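Local coordinates for putative diflavin flavoprotein A 3 (PDB 3FNI) that probably passes electrons from NADH to oxygen, reducing it to water, this chain being its flavodoxin-like domain, which probably binds FMN, at residues Thr5-Phe10 with Thr32-Asp37; Ile62-Ala67 with Val90-Thr95. All coordinates share one frame; numbering follows the deposited sequence.

Contact 1. Residues Thr5-Phe10 with Thr32-Asp37; sequences TSIGVF and TGVGVD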
ATOM      1  N   THR A   5      16.524  -0.139  -0.492  1.00 17.52           N
ATOM      2  CA  THR A   5      15.445   0.828  -0.309  1.00 14.75           C
ATOM      3  C   THR A   5      14.218   0.302  -1.039  1.00 20.80           C
ATOM      4  O   THR A   5      14.238   0.124  -2.254  1.00 21.20           O
ATOM      5  CB  THR A   5      15.847   2.181  -0.897  1.00 21.44           C
ATOM      6  OG1 THR A   5      17.028   2.641  -0.228  1.00 20.59           O
ATOM      7  CG2 THR A   5      14.717   3.201  -0.741  1.00 18.60           C
ATOM      8  N   SER A   6      13.144   0.075  -0.295  1.00 24.44           N
ATOM      9  CA  SER A   6      11.940  -0.479  -0.884  1.00 21.62           C
ATOM     10  C   SER A   6      10.658   0.129  -0.336  1.00 20.31           C
ATOM     11  O   SER A   6      10.655   0.810   0.690  1.00 18.40           O
ATOM     12  CB  SER A   6      11.933  -1.996  -0.647  1.00 19.74           C
ATOM     13  OG  SER A   6      10.769  -2.604  -1.166  1.00 25.87           O
ATOM     14  N   ILE A   7       9.569  -0.124  -1.049  1.00 18.60           N
ATOM     15  CA  ILE A   7       8.259   0.354  -0.657  1.00 19.32           C
ATOM     16  C   ILE A   7       7.392  -0.891  -0.578  1.00 14.53           C
ATOM     17  O   ILE A   7       7.411  -1.723  -1.483  1.00 12.97           O
ATOM     18  CB  ILE A   7       7.712   1.361  -1.692  1.00 19.61           C
ATOM     19  CG1 ILE A   7       6.208   1.552  -1.514  1.00 32.33           C
ATOM     20  CG2 ILE A   7       8.045   0.887  -3.087  1.00 39.08           C
ATOM     21  CD1 ILE A   7       5.363   0.464  -2.150  1.00 28.75           C
ATOM     22  N   GLY A   8       6.654  -1.028   0.516  1.00 13.04           N
ATOM     23  CA  GLY A   8       5.810  -2.195   0.694  1.00 11.27           C
ATOM     24  C   GLY A   8       4.416  -2.045   0.128  1.00 10.83           C
ATOM     25  O   GLY A   8       3.731  -1.051   0.377  1.00 14.42           O
ATOM     26  N   VAL A   9       4.003  -3.051  -0.634  1.00 15.16           N
ATOM     27  CA  VAL A   9       2.689  -3.096  -1.259  1.00 13.76           C
ATOM     28  C   VAL A   9       1.929  -4.259  -0.627  1.00 25.15           C
ATOM     29  O   VAL A   9       2.298  -5.423  -0.795  1.00 10.82           O
ATOM     30  CB  VAL A   9       2.821  -3.314  -2.780  1.00 17.71           C
ATOM     31  CG1 VAL A   9       1.451  -3.380  -3.421  1.00 16.04           C
ATOM     32  CG2 VAL A   9       3.640  -2.182  -3.392  1.00 10.30           C
ATOM     33  N   PHE A  10       0.870  -3.939   0.111  1.00 23.32           N
ATOM     34  CA  PHE A  10       0.085  -4.960   0.791  1.00 18.05           C
ATOM     35  C   PHE A  10      -1.362  -4.968   0.334  1.00 20.85           C
ATOM     36  O   PHE A  10      -2.052  -3.953   0.421  1.00 27.23           O
ATOM     37  CB  PHE A  10       0.114  -4.726   2.300  1.00 21.44           C
ATOM     38  CG  PHE A  10       1.481  -4.465   2.854  1.00 18.44           C
ATOM     39  CD1 PHE A  10       2.131  -3.258   2.610  1.00 33.42           C
ATOM     40  CD2 PHE A  10       2.109  -5.415   3.651  1.00 17.86           C
ATOM     41  CE1 PHE A  10       3.387  -2.995   3.158  1.00 19.17           C
ATOM     42  CE2 PHE A  10       3.363  -5.168   4.204  1.00 21.27           C
ATOM     43  CZ  PHE A  10       4.004  -3.955   3.958  1.00 27.50           C
ATOM     44  N   THR A  32      10.984   4.872 -10.945  1.00 20.95           N
ATOM     45  CA  THR A  32      11.875   5.675 -10.122  1.00 20.42           C
ATOM     46  C   THR A  32      13.074   4.897  -9.611  1.00 22.38           C
ATOM     47  O   THR A  32      13.912   5.440  -8.893  1.00 31.33           O
ATOM     48  CB  THR A  32      11.133   6.239  -8.909  1.00 23.47           C
ATOM     49  OG1 THR A  32      10.854   5.176  -7.987  1.00 18.47           O
ATOM     50  CG2 THR A  32       9.826   6.880  -9.350  1.00 12.05           C
ATOM     51  N   GLY A  33      13.153   3.623  -9.978  1.00 23.72           N
ATOM     52  CA  GLY A  33      14.261   2.799  -9.539  1.00 19.37           C
ATOM     53  C   GLY A  33      14.163   2.364  -8.088  1.00 21.77           C
ATOM     54  O   GLY A  33      15.118   1.810  -7.553  1.00 25.67           O
ATOM     55  N   VAL A  34      13.023   2.615  -7.445  1.00 19.61           N
ATOM     56  CA  VAL A  34      12.827   2.222  -6.051  1.00 17.22           C
ATOM     57  C   VAL A  34      12.290   0.787  -6.003  1.00 19.68           C
ATOM     58  O   VAL A  34      11.422   0.413  -6.794  1.00 21.96           O
ATOM     59  CB  VAL A  34      11.838   3.179  -5.333  1.00 16.95           C
ATOM     60  CG1 VAL A  34      11.472   2.641  -3.952  1.00  8.22           C
ATOM     61  CG2 VAL A  34      12.464   4.551  -5.203  1.00 16.38           C
ATOM     62  N   GLY A  35      12.823  -0.012  -5.082  1.00 18.43           N
ATOM     63  CA  GLY A  35      12.399  -1.396  -4.961  1.00 10.07           C
ATOM     64  C   GLY A  35      11.007  -1.568  -4.382  1.00 16.97           C
ATOM     65  O   GLY A  35      10.394  -0.606  -3.932  1.00 17.49           O
ATOM     66  N   VAL A  36      10.505  -2.799  -4.381  1.00 18.66           N
ATOM     67  CA  VAL A  36       9.176  -3.064  -3.852  1.00 22.62           C
ATOM     68  C   VAL A  36       9.038  -4.485  -3.298  1.00 16.24           C
ATOM     69  O   VAL A  36       9.634  -5.423  -3.826  1.00 13.63           O
ATOM     70  CB  VAL A  36       8.106  -2.840  -4.956  1.00 29.81           C
ATOM     71  CG1 VAL A  36       8.306  -3.832  -6.078  1.00 33.60           C
ATOM     72  CG2 VAL A  36       6.719  -2.963  -4.378  1.00 35.04           C
ATOM     73  N   ASP A  37       8.274  -4.625  -2.217  1.00 12.48           N
ATOM     74  CA  ASP A  37       8.021  -5.928  -1.608  1.00 13.34           C
ATOM     75  C   ASP A  37       6.510  -6.134  -1.555  1.00 14.55           C
ATOM     76  O   ASP A  37       5.781  -5.337  -0.962  1.00 21.24           O
ATOM     77  CB  ASP A  37       8.618  -6.016  -0.196  1.00 17.06           C
ATOM     78  CG  ASP A  37      10.145  -6.017  -0.200  1.00 27.30           C
ATOM     79  OD1 ASP A  37      10.752  -4.933  -0.324  1.00 25.00           O
ATOM     80  OD2 ASP A  37      10.742  -7.104  -0.092  1.00 28.00           O
TER
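The carbonyl oxygen of Ile7 is held from two neighbouring residues of the other strand: the backbone N of Asp37 donates to it at 3.1 Å, and the CA of Val36 adds a C-H...O contact at 3.2 Å. This is the parallel ladder between the first and second strands of the flavodoxin-like fold, the two ends of a beta-alpha-beta crossover through helix 18-31. The short strand pieces 6-10 and 35-37 run parallel with 32° between their directions. Gly35 N starts the ladder by donating to Thr5 O, and Ile7 N in turn donates to Gly35 O. At the far end Val9 N reaches Asp37 O at 2.9 Å, and the bond is almost straight.

Side chains separate onto the two faces of the sheet. On the face toward helices 18-31 and 130-152, Ile7 CG2 meets Val34 CG1 at 3.9 Å, the two side chains crossing nearly at right angles. Helix 18-31 covers this face with Ile26 and Ile29, and Leu143 of helix 130-152 also lies against Ile7. On the other face, Asp37 turns one carboxylate oxygen, OD1, to Ser6 OG. That bond is modelled so short that its exact length is doubtful. The second oxygen, OD2, forms a salt bridge to Arg56, which probably helps to keep the buried serine's acceptor negatively charged. Back under helix 18-31, Val36 tucks CG1 between its own backbone N and carbonyl carbon (chi1 64°); this leaves CG2 pointing at the neighbouring strand, where it presses on Val9 CG2 at 3.3 Å, closer than carbons normally sit.

Contact 2. Residues Ile62-Ala67 with Val90-Thr95; sequences IGMSPA and VGIFET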
ATOM      1  N   ILE A  62      -1.409   0.219   0.433  1.00 29.57           N
ATOM      2  CA  ILE A  62      -2.381  -0.728   0.953  1.00 26.83           C
ATOM      3  C   ILE A  62      -3.623  -0.852   0.083  1.00 24.46           C
ATOM      4  O   ILE A  62      -4.156   0.142  -0.405  1.00 12.97           O
ATOM      5  CB  ILE A  62      -2.830  -0.331   2.377  1.00 23.74           C
ATOM      6  CG1 ILE A  62      -1.609  -0.065   3.261  1.00 24.09           C
ATOM      7  CG2 ILE A  62      -3.699  -1.435   2.971  1.00 17.82           C
ATOM      8  CD1 ILE A  62      -0.637  -1.212   3.340  1.00 34.65           C
ATOM      9  N   GLY A  63      -4.066  -2.092  -0.107  1.00 20.79           N
ATOM     10  CA  GLY A  63      -5.262  -2.358  -0.884  1.00 19.17           C
ATOM     11  C   GLY A  63      -6.323  -2.811   0.101  1.00 19.06           C
ATOM     12  O   GLY A  63      -6.016  -3.548   1.034  1.00 18.69           O
HETATM   13  N   MSE A  64      -7.563  -2.373  -0.085  1.00 14.64           N
HETATM   14  CA  MSE A  64      -8.632  -2.753   0.828  1.00 16.72           C
HETATM   15  C   MSE A  64      -8.980  -4.238   0.752  1.00 23.64           C
HETATM   16  O   MSE A  64      -8.897  -4.860  -0.308  1.00 23.86           O
HETATM   17  CB  MSE A  64      -9.884  -1.916   0.558  1.00 17.86           C
HETATM   18  CG  MSE A  64      -9.666  -0.412   0.682  1.00 18.79           C
HETATM   19 SE   MSE A  64      -8.744   0.095   2.313  1.00 34.35          SE
HETATM   20  CE  MSE A  64     -10.047  -0.552   3.596  1.00 11.99           C
ATOM     21  N   SER A  65      -9.366  -4.799   1.893  1.00 24.27           N
ATOM     22  CA  SER A  65      -9.731  -6.202   1.966  1.00 23.32           C
ATOM     23  C   SER A  65     -11.239  -6.387   2.023  1.00 24.70           C
ATOM     24  O   SER A  65     -11.987  -5.453   2.336  1.00 19.01           O
ATOM     25  CB  SER A  65      -9.091  -6.854   3.185  1.00 26.15           C
ATOM     26  OG  SER A  65      -7.723  -7.127   2.942  1.00 43.54           O
ATOM     27  N   PRO A  66     -11.709  -7.606   1.721  1.00 22.32           N
ATOM     28  CA  PRO A  66     -13.146  -7.871   1.749  1.00 22.99           C
ATOM     29  C   PRO A  66     -13.696  -7.799   3.167  1.00 23.20           C
ATOM     30  O   PRO A  66     -13.064  -8.266   4.110  1.00 25.80           O
ATOM     31  CB  PRO A  66     -13.251  -9.278   1.162  1.00 16.37           C
ATOM     32  CG  PRO A  66     -12.016  -9.400   0.317  1.00 20.99           C
ATOM     33  CD  PRO A  66     -10.976  -8.758   1.170  1.00 17.91           C
ATOM     34  N   ALA A  67     -14.870  -7.199   3.306  1.00 20.87           N
ATOM     35  CA  ALA A  67     -15.516  -7.086   4.600  1.00 31.16           C
ATOM     36  C   ALA A  67     -15.976  -8.472   5.043  1.00 41.02           C
ATOM     37  O   ALA A  67     -16.532  -8.634   6.129  1.00 52.93           O
ATOM     38  CB  ALA A  67     -16.700  -6.145   4.510  1.00 35.31           C
ATOM     39  N   VAL A  90       2.226   6.648   3.087  1.00 17.03           N
ATOM     40  CA  VAL A  90       1.330   5.554   2.750  1.00 12.08           C
ATOM     41  C   VAL A  90       0.179   5.971   1.833  1.00 13.60           C
ATOM     42  O   VAL A  90      -0.417   7.035   2.009  1.00  7.48           O
ATOM     43  CB  VAL A  90       0.765   4.913   4.059  1.00 20.79           C
ATOM     44  CG1 VAL A  90      -0.206   5.877   4.735  1.00 14.13           C
ATOM     45  CG2 VAL A  90       0.107   3.570   3.767  1.00 11.12           C
ATOM     46  N   GLY A  91      -0.101   5.121   0.844  1.00 13.91           N
ATOM     47  CA  GLY A  91      -1.188   5.360  -0.092  1.00 14.64           C
ATOM     48  C   GLY A  91      -2.137   4.172  -0.046  1.00 13.88           C
ATOM     49  O   GLY A  91      -1.698   3.048   0.180  1.00 14.59           O
ATOM     50  N   ILE A  92      -3.427   4.404  -0.276  1.00 15.43           N
ATOM     51  CA  ILE A  92      -4.416   3.329  -0.209  1.00 16.62           C
ATOM     52  C   ILE A  92      -5.377   3.308  -1.400  1.00 18.33           C
ATOM     53  O   ILE A  92      -5.840   4.354  -1.854  1.00 16.41           O
ATOM     54  CB  ILE A  92      -5.242   3.442   1.108  1.00 17.21           C
ATOM     55  CG1 ILE A  92      -4.293   3.319   2.316  1.00 22.28           C
ATOM     56  CG2 ILE A  92      -6.336   2.371   1.145  1.00 11.22           C
ATOM     57  CD1 ILE A  92      -4.941   3.553   3.679  1.00 19.44           C
ATOM     58  N   PHE A  93      -5.680   2.111  -1.900  1.00 15.41           N
ATOM     59  CA  PHE A  93      -6.598   1.986  -3.023  1.00  8.52           C
ATOM     60  C   PHE A  93      -7.743   1.027  -2.763  1.00 14.64           C
ATOM     61  O   PHE A  93      -7.612   0.080  -1.979  1.00 13.19           O
ATOM     62  CB  PHE A  93      -5.850   1.562  -4.295  1.00 11.17           C
ATOM     63  CG  PHE A  93      -5.255   0.178  -4.238  1.00 17.57           C
ATOM     64  CD1 PHE A  93      -5.999  -0.938  -4.613  1.00 22.31           C
ATOM     65  CD2 PHE A  93      -3.933  -0.007  -3.840  1.00 16.18           C
ATOM     66  CE1 PHE A  93      -5.435  -2.213  -4.598  1.00 11.90           C
ATOM     67  CE2 PHE A  93      -3.361  -1.280  -3.821  1.00 10.42           C
ATOM     68  CZ  PHE A  93      -4.112  -2.381  -4.202  1.00 12.66           C
ATOM     69  N   GLU A  94      -8.874   1.311  -3.413  1.00 15.78           N
ATOM     70  CA  GLU A  94     -10.073   0.484  -3.333  1.00 14.75           C
ATOM     71  C   GLU A  94      -9.863  -0.586  -4.390  1.00 15.29           C
ATOM     72  O   GLU A  94      -9.057  -0.402  -5.298  1.00 18.93           O
ATOM     73  CB  GLU A  94     -11.337   1.281  -3.680  1.00 12.62           C
ATOM     74  CG  GLU A  94     -11.719   2.361  -2.699  1.00 16.69           C
ATOM     75  CD  GLU A  94     -13.165   2.831  -2.884  1.00 17.18           C
ATOM     76  OE1 GLU A  94     -13.697   2.719  -4.005  1.00 27.02           O
ATOM     77  OE2 GLU A  94     -13.764   3.322  -1.914  1.00 13.58           O
ATOM     78  N   THR A  95     -10.597  -1.688  -4.298  1.00 16.74           N
ATOM     79  CA  THR A  95     -10.415  -2.775  -5.253  1.00 15.77           C
ATOM     80  C   THR A  95     -11.473  -2.892  -6.338  1.00 13.15           C
ATOM     81  O   THR A  95     -11.213  -3.465  -7.392  1.00 15.95           O
ATOM     82  CB  THR A  95     -10.364  -4.124  -4.528  1.00 19.79           C
ATOM     83  OG1 THR A  95     -11.666  -4.425  -4.009  1.00 18.82           O
ATOM     84  CG2 THR A  95      -9.354  -4.075  -3.381  1.00 17.16           C
TER
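Met64, a selenomethionine here, bends its way along the backbone of 90-95. Its CB lies 3.9 Å from Phe93 O, and its CG comes closer to that oxygen, at 3.4 Å, while also passing Glu94 CA. Bent at chi2 and chi3, the chain brings SE to 3.5 Å from Ile92 CG2, and its terminal CE then turns away from 90-95. Met64 N meanwhile donates to Phe93 O at 3.1 Å. This closes the parallel ladder between the third and fourth strands of the flavodoxin-like sheet, begun by Ile62 N to Gly91 O and Phe93 N to Ile62 O. On the opposite face from Ile62 and Ile92, the ring of Phe93 swings over the neighbouring strand (chi1 66°) and lays one face on Gly63 CA, a CH-pi contact 3.6 Å from CA to the ring centroid. Leu21, Ala22 and Ile25 of helix 18-31 also pack against this ring. An alanine in place of Phe93 removes the ring, which would probably open a gap between Gly63 CA and helix 18-31. Past the strand ends, Thr95 sets CG2 3.2 Å from Met64 O, while its OG1 is hydrogen-bonded to Asp100 OD1 and Gly97 N.

Overall arrangement
Contact 1 and contact 2 belong to one parallel sheet with strand order 2-1-3-4-5, each joining the two strands of a separate beta-alpha-beta unit, one after the other along the chain. Their centres are about 17 Å apart, on opposite sides of the chain's centre, yet they touch where strands 6-11 and 57-63 run side by side: Phe10 O lies 2.8 Å from Gly63 N, a probable hydrogen bond, and Phe10 CD1 packs 3.5 Å from Ile62 CD1. In flavodoxins FMN binds at the C-terminal ends of these strands, so the loops that leave contact 2 after Gly63 and Phe93 probably lie beside the flavin site, while Thr5 and Val34 of contact 1 mark the other end of the sheet.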